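Local coordinates for glutamine amidotransferase domain-containing protein (PDB 1O1Y) that probably acts as a class I glutamine amidotransferase, releasing ammonia from glutamine for transfer to an acceptor, at residues V114-V128 with D142-D155. Numbering follows the deposited sequence. Where two conformers were deposited one is given.
Sequences VYRGKNGEEIGWYFV and DRLRVFQWHGDTFD. With SO4 (sulfate ion), chain C; SO4 (sulfate ion), chain E; SO4 (sulfate ion), chain I; SO4 (sulfate ion), chain H.
Tyr115 lies beside Thr153, CE1 against CG2 at 3.5 Å, and its OH donates to Asp155 OD1 over 2.6 Å, meeting the carboxylate from above its plane. CG of Tyr115 stands between backbone N and carbonyl carbon (chi1 44°), which brings the ring across the neighbouring strand, one face over Thr153 O. A phenylalanine here would probably leave Asp155 OD1 without its hydroxyl donor. Further along, His150 NE2 donates to Glu122 OE1 at 2.7 Å; OE1 receives it through its anti lone pair and lies near the imidazole plane. Tyr115 and Thr153 pair in a small two-stranded antiparallel sheet, whereas Glu122 to Phe127 run along 143-150 at the edge of the mixed sheet of this flavodoxin-like amidotransferase domain, where a classic beta bulge sets Trp149 and His150 opposite the single residue Glu122. Phe147 CB sits over the six-membered ring of Trp125, 3.8 Å from its centroid, and Ile123 CG2 over that of Trp149, a second CH-pi contact. At the far end the Arg143 guanidinium lies flat on Phe127, centres 3.9 Å apart, while its NH1 and NH2 hydrogen-bond one sulfate, probably from the crystallisation liquor. In the second shell, His150 ND1 reaches Asp152 O at 2.6 Å, Gln172 bonds both Glu122 OE1 and Gln148 NE2, and helix 211-237 packs against Trp125.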
ATOM      1  N   VAL A 114      -2.263 -11.863  11.076  1.00  9.66           N
ATOM      2  CA  VAL A 114      -3.224 -11.029  10.392  1.00  9.16           C
ATOM      3  C   VAL A 114      -4.617 -11.570  10.709  1.00  9.95           C
ATOM      4  O   VAL A 114      -4.843 -12.791  10.794  1.00  8.56           O
ATOM      5  CB  VAL A 114      -2.970 -11.102   8.856  1.00  9.99           C
ATOM      6  CG1 VAL A 114      -4.036 -10.358   8.066  1.00 11.54           C
ATOM      7  CG2 VAL A 114      -1.557 -10.644   8.568  1.00  8.77           C
ATOM      8  N   TYR A 115      -5.562 -10.656  10.889  1.00  8.99           N
ATOM      9  CA  TYR A 115      -6.891 -11.044  11.355  1.00  9.15           C
ATOM     10  C   TYR A 115      -7.910  -9.972  11.147  1.00  9.79           C
ATOM     11  O   TYR A 115      -7.576  -8.818  10.909  1.00 10.27           O
ATOM     12  CB  TYR A 115      -6.881 -11.395  12.838  1.00 10.09           C
ATOM     13  CG  TYR A 115      -6.084 -10.411  13.685  1.00  9.16           C
ATOM     14  CD1 TYR A 115      -6.675  -9.261  14.202  1.00 10.20           C
ATOM     15  CD2 TYR A 115      -4.730 -10.644  13.976  1.00 11.29           C
ATOM     16  CE1 TYR A 115      -5.957  -8.354  14.965  1.00 13.39           C
ATOM     17  CE2 TYR A 115      -4.003  -9.753  14.758  1.00 11.06           C
ATOM     18  CZ  TYR A 115      -4.613  -8.599  15.253  1.00 15.29           C
ATOM     19  OH  TYR A 115      -3.901  -7.712  16.032  1.00 14.32           O
ATOM     20  N   ARG A 116      -9.164 -10.390  11.221  1.00 10.35           N
ATOM     21  CA  ARG A 116     -10.299  -9.471  11.065  1.00 11.60           C
ATOM     22  C   ARG A 116     -10.267  -8.436  12.179  1.00 11.65           C
ATOM     23  O   ARG A 116     -10.146  -8.788  13.358  1.00 13.34           O
ATOM     24  CB  ARG A 116     -11.635 -10.221  11.084  1.00 13.00           C
ATOM     25  CG  ARG A 116     -12.835  -9.376  10.596  1.00 16.14           C
ATOM     26  CD  ARG A 116     -14.162 -10.096  10.668  1.00 24.27           C
ATOM     27  NE  ARG A 116     -14.540 -10.315  12.065  1.00 31.12           N
ATOM     28  CZ  ARG A 116     -15.218  -9.450  12.828  1.00 37.82           C
ATOM     29  NH1 ARG A 116     -15.618  -8.272  12.353  1.00 37.37           N
ATOM     30  NH2 ARG A 116     -15.497  -9.769  14.090  1.00 35.03           N
ATOM     31  N   GLY A 117     -10.372  -7.161  11.791  1.00  9.54           N
ATOM     32  CA  GLY A 117     -10.441  -6.092  12.745  1.00 11.04           C
ATOM     33  C   GLY A 117     -11.665  -6.162  13.623  1.00 12.73           C
ATOM     34  O   GLY A 117     -12.768  -6.455  13.143  1.00 12.67           O
ATOM     35  N   LYS A 118     -11.504  -5.907  14.913  1.00 12.10           N
ATOM     36  CA  LYS A 118     -12.623  -6.020  15.849  1.00 13.13           C
ATOM     37  C   LYS A 118     -13.326  -4.695  16.127  1.00 13.36           C
ATOM     38  O   LYS A 118     -14.263  -4.645  16.905  1.00 12.43           O
ATOM     39  CB  LYS A 118     -12.138  -6.677  17.160  1.00 14.30           C
ATOM     40  CG  LYS A 118     -11.464  -8.063  16.947  1.00 17.40           C
ATOM     41  CD  LYS A 118     -12.346  -9.048  16.117  1.00 18.91           C
ATOM     42  CE  LYS A 118     -11.756 -10.486  16.029  1.00 18.71           C
ATOM     43  NZ  LYS A 118     -10.489 -10.612  15.155  1.00 11.30           N
ATOM     44  N   ASN A 119     -12.914  -3.642  15.441  1.00 12.48           N
ATOM     45  CA  ASN A 119     -13.492  -2.315  15.606  1.00 14.53           C
ATOM     46  C   ASN A 119     -14.159  -1.813  14.338  1.00 17.05           C
ATOM     47  O   ASN A 119     -14.220  -0.596  14.114  1.00 21.90           O
ATOM     48  CB  ASN A 119     -12.428  -1.318  16.063  1.00 14.70           C
ATOM     49  CG  ASN A 119     -12.001  -1.527  17.512  1.00 19.23           C
ATOM     50  OD1 ASN A 119     -12.747  -2.062  18.315  1.00 24.66           O
ATOM     51  ND2 ASN A 119     -10.796  -1.102  17.847  1.00 15.91           N
ATOM     52  N   GLY A 120     -14.650  -2.742  13.530  1.00 16.20           N
ATOM     53  CA  GLY A 120     -15.319  -2.434  12.278  1.00 17.02           C
ATOM     54  C   GLY A 120     -14.375  -2.179  11.116  1.00 14.70           C
ATOM     55  O   GLY A 120     -13.165  -1.993  11.291  1.00 13.28           O
ATOM     56  N   GLU A 121     -14.933  -2.208   9.918  1.00 12.17           N
ATOM     57  CA  GLU A 121     -14.170  -1.881   8.726  1.00 13.27           C
ATOM     58  C   GLU A 121     -13.928  -0.370   8.659  1.00 13.74           C
ATOM     59  O   GLU A 121     -14.713   0.425   9.177  1.00 13.45           O
ATOM     60  CB  GLU A 121     -14.910  -2.285   7.467  1.00 14.25           C
ATOM     61  CG  GLU A 121     -15.076  -3.770   7.242  1.00 21.26           C
ATOM     62  CD  GLU A 121     -15.727  -4.056   5.900  1.00 33.90           C
ATOM     63  OE1 GLU A 121     -15.112  -4.676   5.004  1.00 45.70           O
ATOM     64  OE2 GLU A 121     -16.849  -3.601   5.728  1.00 27.95           O
ATOM     65  N   GLU A 122     -12.838   0.005   8.022  1.00 12.79           N
ATOM     66  CA  GLU A 122     -12.568   1.384   7.673  1.00 12.97           C
ATOM     67  C   GLU A 122     -12.717   1.516   6.166  1.00 11.28           C
ATOM     68  O   GLU A 122     -11.901   0.990   5.405  1.00 12.33           O
ATOM     69  CB  GLU A 122     -11.165   1.770   8.128  1.00 12.30           C
ATOM     70  CG  GLU A 122     -11.003   1.925   9.644  1.00 13.59           C
ATOM     71  CD  GLU A 122      -9.623   2.449  10.040  1.00 19.95           C
ATOM     72  OE1 GLU A 122      -8.582   1.938   9.546  1.00 17.51           O
ATOM     73  OE2 GLU A 122      -9.542   3.372  10.885  1.00 16.78           O
ATOM     74  N   ILE A 123     -13.797   2.167   5.731  1.00 12.22           N
ATOM     75  CA  ILE A 123     -14.010   2.418   4.328  1.00 11.34           C
ATOM     76  C   ILE A 123     -14.343   3.900   4.224  1.00 11.96           C
ATOM     77  O   ILE A 123     -15.398   4.347   4.667  1.00 11.34           O
ATOM     78  CB  ILE A 123     -15.127   1.592   3.734  1.00 11.37           C
ATOM     79  CG1 ILE A 123     -14.833   0.100   3.897  1.00 13.57           C
ATOM     80  CG2 ILE A 123     -15.306   1.991   2.250  1.00 16.00           C
ATOM     81  CD1 ILE A 123     -15.966  -0.807   3.438  1.00 18.36           C
ATOM     82  N   GLY A 124     -13.399   4.663   3.701  1.00 10.31           N
ATOM     83  CA  GLY A 124     -13.564   6.107   3.660  1.00 12.18           C
ATOM     84  C   GLY A 124     -12.377   6.866   4.171  1.00 11.20           C
ATOM     85  O   GLY A 124     -11.285   6.341   4.219  1.00 10.92           O
ATOM     86  N   TRP A 125     -12.618   8.106   4.615  1.00 10.76           N
ATOM     87  CA  TRP A 125     -11.514   8.988   4.985  1.00 10.85           C
ATOM     88  C   TRP A 125     -11.392   9.056   6.509  1.00  9.86           C
ATOM     89  O   TRP A 125     -12.388   9.296   7.200  1.00 10.65           O
ATOM     90  CB  TRP A 125     -11.782  10.378   4.367  1.00 11.26           C
ATOM     91  CG  TRP A 125     -11.574  10.369   2.889  1.00  9.14           C
ATOM     92  CD1 TRP A 125     -12.523  10.217   1.923  1.00 11.20           C
ATOM     93  CD2 TRP A 125     -10.326  10.515   2.204  1.00  8.25           C
ATOM     94  NE1 TRP A 125     -11.929  10.261   0.675  1.00  8.69           N
ATOM     95  CE2 TRP A 125     -10.589  10.448   0.823  1.00  8.71           C
ATOM     96  CE3 TRP A 125      -9.021  10.725   2.611  1.00  8.98           C
ATOM     97  CZ2 TRP A 125      -9.597  10.566  -0.131  1.00  8.82           C
ATOM     98  CZ3 TRP A 125      -8.039  10.847   1.678  1.00  9.60           C
ATOM     99  CH2 TRP A 125      -8.337  10.777   0.300  1.00 10.11           C
ATOM    100  N   TYR A 126     -10.199   8.768   7.025  1.00  8.97           N
ATOM    101  CA  TYR A 126      -9.966   8.642   8.456  1.00 10.50           C
ATOM    102  C   TYR A 126      -8.639   9.273   8.780  1.00 10.03           C
ATOM    103  O   TYR A 126      -7.751   9.315   7.963  1.00 11.19           O
ATOM    104  CB  TYR A 126      -9.905   7.154   8.900  1.00 11.57           C
ATOM    105  CG  TYR A 126     -11.184   6.337   8.718  1.00 10.89           C
ATOM    106  CD1 TYR A 126     -11.579   5.881   7.482  1.00 14.05           C
ATOM    107  CD2 TYR A 126     -11.977   5.986   9.801  1.00 15.83           C
ATOM    108  CE1 TYR A 126     -12.713   5.175   7.318  1.00 13.86           C
ATOM    109  CE2 TYR A 126     -13.132   5.229   9.638  1.00 16.97           C
ATOM    110  CZ  TYR A 126     -13.489   4.813   8.384  1.00 16.89           C
ATOM    111  OH  TYR A 126     -14.652   4.062   8.193  1.00 16.34           O
ATOM    112  N   PHE A 127      -8.488   9.689  10.028  1.00  9.91           N
ATOM    113  CA  PHE A 127      -7.159  10.058  10.547  1.00  8.45           C
ATOM    114  C   PHE A 127      -6.289   8.851  10.912  1.00 10.72           C
ATOM    115  O   PHE A 127      -6.765   7.849  11.460  1.00 11.09           O
ATOM    116  CB  PHE A 127      -7.319  10.929  11.797  1.00  7.77           C
ATOM    117  CG  PHE A 127      -7.784  12.347  11.508  1.00  9.49           C
ATOM    118  CD1 PHE A 127      -7.042  13.183  10.729  1.00 12.35           C
ATOM    119  CD2 PHE A 127      -8.960  12.827  12.040  1.00 16.46           C
ATOM    120  CE1 PHE A 127      -7.440  14.501  10.469  1.00 15.38           C
ATOM    121  CE2 PHE A 127      -9.371  14.136  11.749  1.00 17.92           C
ATOM    122  CZ  PHE A 127      -8.598  14.953  10.969  1.00 14.61           C
ATOM    123  N   VAL A 128      -4.989   9.012  10.684  1.00  9.73           N
ATOM    124  CA  VAL A 128      -3.936   8.205  11.252  1.00  9.96           C
ATOM    125  C   VAL A 128      -2.982   9.184  11.895  1.00 11.43           C
ATOM    126  O   VAL A 128      -2.900  10.362  11.527  1.00 10.05           O
ATOM    127  CB  VAL A 128      -3.161   7.352  10.215  1.00 11.21           C
ATOM    128  CG1 VAL A 128      -4.096   6.259   9.675  1.00 11.63           C
ATOM    129  CG2 VAL A 128      -2.557   8.172   9.108  1.00 14.72           C
ATOM    130  N   ASP A 142       1.905  14.992  12.071  1.00 10.89           N
ATOM    131  CA  ASP A 142       1.541  14.170  13.219  1.00 11.63           C
ATOM    132  C   ASP A 142       0.181  13.502  13.050  1.00 11.81           C
ATOM    133  O   ASP A 142      -0.026  12.391  13.546  1.00 10.31           O
ATOM    134  CB  ASP A 142       1.518  15.027  14.479  1.00 11.16           C
ATOM    135  CG  ASP A 142       2.903  15.450  14.922  1.00 14.19           C
ATOM    136  OD1 ASP A 142       2.982  16.372  15.758  1.00  9.63           O
ATOM    137  OD2 ASP A 142       3.938  14.902  14.474  1.00 12.32           O
ATOM    138  N   ARG A 143      -0.734  14.182  12.353  1.00 10.11           N
ATOM    139  CA  ARG A 143      -2.105  13.697  12.202  1.00 11.54           C
ATOM    140  C   ARG A 143      -2.539  13.963  10.779  1.00 10.97           C
ATOM    141  O   ARG A 143      -2.489  15.109  10.336  1.00 13.40           O
ATOM    142  CB  ARG A 143      -2.953  14.420  13.215  1.00 10.79           C
ATOM    143  CG  ARG A 143      -4.480  14.200  13.291  1.00 16.05           C
ATOM    144  CD  ARG A 143      -5.025  15.180  14.303  1.00 18.57           C
ATOM    145  NE  ARG A 143      -6.464  15.231  14.553  1.00 20.66           N
ATOM    146  CZ  ARG A 143      -7.255  16.176  14.138  1.00 16.55           C
ATOM    147  NH1 ARG A 143      -8.526  16.114  14.472  1.00 26.21           N
ATOM    148  NH2 ARG A 143      -6.823  17.163  13.330  1.00 14.66           N
ATOM    149  N   LEU A 144      -2.921  12.910  10.066  1.00 11.17           N
ATOM    150  CA  LEU A 144      -3.065  12.951   8.588  1.00 10.97           C
ATOM    151  C   LEU A 144      -4.390  12.269   8.231  1.00 12.13           C
ATOM    152  O   LEU A 144      -4.658  11.141   8.686  1.00 11.08           O
ATOM    153  CB  LEU A 144      -1.872  12.179   7.944  1.00 12.76           C
ATOM    154  CG  LEU A 144      -1.763  12.200   6.400  1.00 15.61           C
ATOM    155  CD1 LEU A 144      -1.543  13.612   5.816  1.00 19.85           C
ATOM    156  CD2 LEU A 144      -0.658  11.295   5.954  1.00 21.82           C
ATOM    157  N   ARG A 145      -5.163  12.911   7.365  1.00 11.37           N
ATOM    158  CA  ARG A 145      -6.352  12.284   6.801  1.00 12.22           C
ATOM    159  C   ARG A 145      -5.977  11.454   5.595  1.00 12.31           C
ATOM    160  O   ARG A 145      -5.332  11.929   4.666  1.00 12.18           O
ATOM    161  CB  ARG A 145      -7.354  13.345   6.418  1.00 13.60           C
ATOM    162  CG  ARG A 145      -8.699  12.791   6.145  1.00 20.44           C
ATOM    163  CD  ARG A 145      -9.758  13.871   5.831  1.00 21.16           C
ATOM    164  NE  ARG A 145     -10.154  14.617   7.022  0.65 24.57           N
ATOM    165  CZ  ARG A 145      -9.803  15.867   7.312  0.65 15.28           C
ATOM    166  NH1 ARG A 145      -9.021  16.587   6.497  0.65 22.89           N
ATOM    167  NH2 ARG A 145     -10.277  16.430   8.419  0.65 17.62           N
ATOM    168  N   VAL A 146      -6.346  10.176   5.647  1.00 10.30           N
ATOM    169  CA  VAL A 146      -6.000   9.211   4.615  1.00 10.49           C
ATOM    170  C   VAL A 146      -7.204   8.349   4.224  1.00 10.85           C
ATOM    171  O   VAL A 146      -8.263   8.318   4.918  1.00 11.05           O
ATOM    172  CB  VAL A 146      -4.850   8.286   5.078  1.00 10.17           C
ATOM    173  CG1 VAL A 146      -3.640   9.084   5.447  1.00 12.64           C
ATOM    174  CG2 VAL A 146      -5.312   7.366   6.202  1.00 10.31           C
ATOM    175  N   PHE A 147      -7.074   7.668   3.094  1.00  8.94           N
ATOM    176  CA  PHE A 147      -8.179   6.850   2.587  1.00 11.05           C
ATOM    177  C   PHE A 147      -7.988   5.355   2.961  1.00 10.44           C
ATOM    178  O   PHE A 147      -6.918   4.774   2.800  1.00 12.04           O
ATOM    179  CB  PHE A 147      -8.293   6.993   1.093  1.00  9.97           C
ATOM    180  CG  PHE A 147      -9.415   6.221   0.487  1.00 10.57           C
ATOM    181  CD1 PHE A 147     -10.731   6.512   0.797  1.00 11.71           C
ATOM    182  CD2 PHE A 147      -9.141   5.228  -0.459  1.00 15.36           C
ATOM    183  CE1 PHE A 147     -11.778   5.781   0.176  1.00 12.83           C
ATOM    184  CE2 PHE A 147     -10.151   4.524  -1.064  1.00 16.43           C
ATOM    185  CZ  PHE A 147     -11.473   4.788  -0.726  1.00 14.69           C
ATOM    186  N   GLN A 148      -9.038   4.775   3.492  1.00 10.96           N
ATOM    187  CA  GLN A 148      -9.027   3.405   4.009  1.00  9.71           C
ATOM    188  C   GLN A 148     -10.050   2.580   3.288  1.00  9.18           C
ATOM    189  O   GLN A 148     -11.170   3.043   2.982  1.00 11.21           O
ATOM    190  CB  GLN A 148      -9.413   3.367   5.494  1.00  8.61           C
ATOM    191  CG  GLN A 148      -8.426   4.112   6.403  1.00 10.96           C
ATOM    192  CD  GLN A 148      -7.188   3.308   6.726  1.00 12.97           C
ATOM    193  OE1 GLN A 148      -6.870   2.322   6.050  1.00 12.96           O
ATOM    194  NE2 GLN A 148      -6.475   3.729   7.784  1.00 12.12           N
ATOM    195  N   TRP A 149      -9.703   1.334   3.046  1.00 10.59           N
ATOM    196  CA  TRP A 149     -10.661   0.377   2.556  1.00 11.81           C
ATOM    197  C   TRP A 149     -10.251  -1.023   3.011  1.00 11.73           C
ATOM    198  O   TRP A 149      -9.746  -1.822   2.237  1.00 12.55           O
ATOM    199  CB  TRP A 149     -10.770   0.431   1.032  1.00 12.69           C
ATOM    200  CG  TRP A 149     -12.091  -0.161   0.534  1.00 13.83           C
ATOM    201  CD1 TRP A 149     -12.652  -1.348   0.894  1.00 23.97           C
ATOM    202  CD2 TRP A 149     -13.012   0.447  -0.384  1.00 10.99           C
ATOM    203  NE1 TRP A 149     -13.865  -1.507   0.265  1.00 24.32           N
ATOM    204  CE2 TRP A 149     -14.093  -0.427  -0.541  1.00 21.79           C
ATOM    205  CE3 TRP A 149     -13.031   1.652  -1.078  1.00 16.10           C
ATOM    206  CZ2 TRP A 149     -15.171  -0.133  -1.381  1.00 21.06           C
ATOM    207  CZ3 TRP A 149     -14.092   1.928  -1.917  1.00 18.36           C
ATOM    208  CH2 TRP A 149     -15.138   1.049  -2.054  1.00 18.99           C
ATOM    209  N   HIS A 150     -10.488  -1.327   4.284  1.00 11.13           N
ATOM    210  CA  HIS A 150      -9.999  -2.590   4.841  1.00 11.81           C
ATOM    211  C   HIS A 150     -10.861  -3.042   6.006  1.00 11.85           C
ATOM    212  O   HIS A 150     -11.384  -2.233   6.756  1.00 11.34           O
ATOM    213  CB  HIS A 150      -8.519  -2.479   5.267  1.00 11.96           C
ATOM    214  CG  HIS A 150      -8.306  -1.762   6.563  1.00 15.25           C
ATOM    215  ND1 HIS A 150      -8.122  -2.430   7.762  1.00 16.76           N
ATOM    216  CD2 HIS A 150      -8.286  -0.440   6.864  1.00 16.34           C
ATOM    217  CE1 HIS A 150      -8.006  -1.545   8.740  1.00 18.30           C
ATOM    218  NE2 HIS A 150      -8.124  -0.331   8.224  1.00 15.36           N
ATOM    219  N   GLY A 151     -10.931  -4.356   6.150  1.00 10.42           N
ATOM    220  CA  GLY A 151     -11.550  -5.010   7.268  1.00 10.08           C
ATOM    221  C   GLY A 151     -10.572  -5.782   8.129  1.00 12.10           C
ATOM    222  O   GLY A 151     -10.914  -6.109   9.252  1.00 13.40           O
ATOM    223  N   ASP A 152      -9.407  -6.098   7.597  1.00 11.17           N
ATOM    224  CA  ASP A 152      -8.405  -6.863   8.352  1.00 12.24           C
ATOM    225  C   ASP A 152      -7.360  -5.920   8.898  1.00 11.23           C
ATOM    226  O   ASP A 152      -7.159  -4.790   8.411  1.00 11.76           O
ATOM    227  CB  ASP A 152      -7.711  -7.906   7.485  1.00 11.79           C
ATOM    228  CG  ASP A 152      -8.550  -9.169   7.256  1.00 16.91           C
ATOM    229  OD1 ASP A 152      -9.713  -9.294   7.764  1.00 14.17           O
ATOM    230  OD2 ASP A 152      -8.095 -10.091   6.518  1.00 23.81           O
ATOM    231  N   THR A 153      -6.692  -6.398   9.927  1.00 11.65           N
ATOM    232  CA  THR A 153      -5.514  -5.737  10.500  1.00 11.09           C
ATOM    233  C   THR A 153      -4.438  -6.760  10.883  1.00 12.22           C
ATOM    234  O   THR A 153      -4.502  -7.907  10.504  1.00 12.10           O
ATOM    235  CB  THR A 153      -5.978  -4.826  11.709  1.00 13.07           C
ATOM    236  OG1 THR A 153      -4.910  -3.952  12.130  1.00 11.69           O
ATOM    237  CG2 THR A 153      -6.375  -5.626  12.888  1.00 12.55           C
ATOM    238  N   PHE A 154      -3.414  -6.329  11.604  1.00 12.17           N
ATOM    239  CA  PHE A 154      -2.301  -7.183  11.926  1.00 11.14           C
ATOM    240  C   PHE A 154      -1.653  -6.751  13.230  1.00 10.72           C
ATOM    241  O   PHE A 154      -1.822  -5.626  13.684  1.00 11.38           O
ATOM    242  CB  PHE A 154      -1.255  -7.182  10.785  1.00 11.88           C
ATOM    243  CG  PHE A 154      -0.851  -5.798  10.324  1.00 11.69           C
ATOM    244  CD1 PHE A 154      -1.526  -5.168   9.288  1.00 18.12           C
ATOM    245  CD2 PHE A 154       0.172  -5.107  10.967  1.00 16.39           C
ATOM    246  CE1 PHE A 154      -1.179  -3.859   8.917  1.00 14.50           C
ATOM    247  CE2 PHE A 154       0.525  -3.812  10.593  1.00 15.76           C
ATOM    248  CZ  PHE A 154      -0.156  -3.191   9.579  1.00 16.58           C
ATOM    249  N   ASP A 155      -0.900  -7.682  13.813  1.00 11.84           N
ATOM    250  CA  ASP A 155       0.025  -7.393  14.908  1.00 11.29           C
ATOM    251  C   ASP A 155       1.289  -6.755  14.340  1.00 11.45           C
ATOM    252  O   ASP A 155       1.650  -6.964  13.196  1.00 11.29           O
ATOM    253  CB  ASP A 155       0.425  -8.663  15.596  1.00 11.10           C
ATOM    254  CG  ASP A 155      -0.669  -9.238  16.463  1.00 10.56           C
ATOM    255  OD1 ASP A 155      -1.590  -8.471  16.853  1.00 13.56           O
ATOM    256  OD2 ASP A 155      -0.659 -10.447  16.802  1.00 12.91           O
TER
HETATM  257  S   SO4 C 402      -9.635  -6.698   3.865  0.50 29.95           S
HETATM  258  O1  SO4 C 402     -10.979  -6.176   3.718  0.50 22.51           O
HETATM  259  O2  SO4 C 402      -8.739  -5.916   4.751  0.50 16.94           O
HETATM  260  O3  SO4 C 402      -9.050  -6.625   2.527  0.50 36.85           O
HETATM  261  O4  SO4 C 402      -9.622  -8.111   4.277  0.50 28.83           O
HETATM  262  S   SO4 E 404     -10.170  18.673  11.937  0.50 16.94           S
HETATM  263  O1  SO4 E 404     -10.770  19.953  12.237  0.50 16.20           O
HETATM  264  O2  SO4 E 404      -8.748  18.824  11.837  0.50 11.81           O
HETATM  265  O3  SO4 E 404     -10.696  18.098  10.710  0.50 21.37           O
HETATM  266  O4  SO4 E 404     -10.595  17.742  12.956  0.50 12.02           O
HETATM  267  S   SO4 I 408       2.782  18.982  12.022  0.50 17.48           S
HETATM  268  O1  SO4 I 408       1.995  19.480  10.910  0.50 24.24           O
HETATM  269  O2  SO4 I 408       2.786  19.917  13.170  0.50 11.96           O
HETATM  270  O3  SO4 I 408       4.153  18.781  11.582  0.50 33.91           O
HETATM  271  O4  SO4 I 408       2.322  17.687  12.316  0.50  6.43           O
HETATM  272  S   SO4 H 407      -7.753  20.965   7.141  0.50 24.15           S
HETATM  273  O1  SO4 H 407      -8.242  22.242   6.632  0.50 12.16           O
HETATM  274  O2  SO4 H 407      -6.314  20.863   6.932  0.50 33.33           O
HETATM  275  O3  SO4 H 407      -8.331  19.770   6.493  0.50 20.70           O
HETATM  276  O4  SO4 H 407      -7.948  20.970   8.578  0.50 24.57           O
HETATM  277  O   HOH W   1     -13.368  -5.431  10.505  1.00 22.75           O
HETATM  278  O   HOH W   2     -14.897  -4.434   1.762  1.00 49.34           O
HETATM  279  O   HOH W   3      -7.397   5.216  10.183  1.00 19.83           O
HETATM  280  O   HOH W   4     -12.091  11.995   8.025  0.65 33.50           O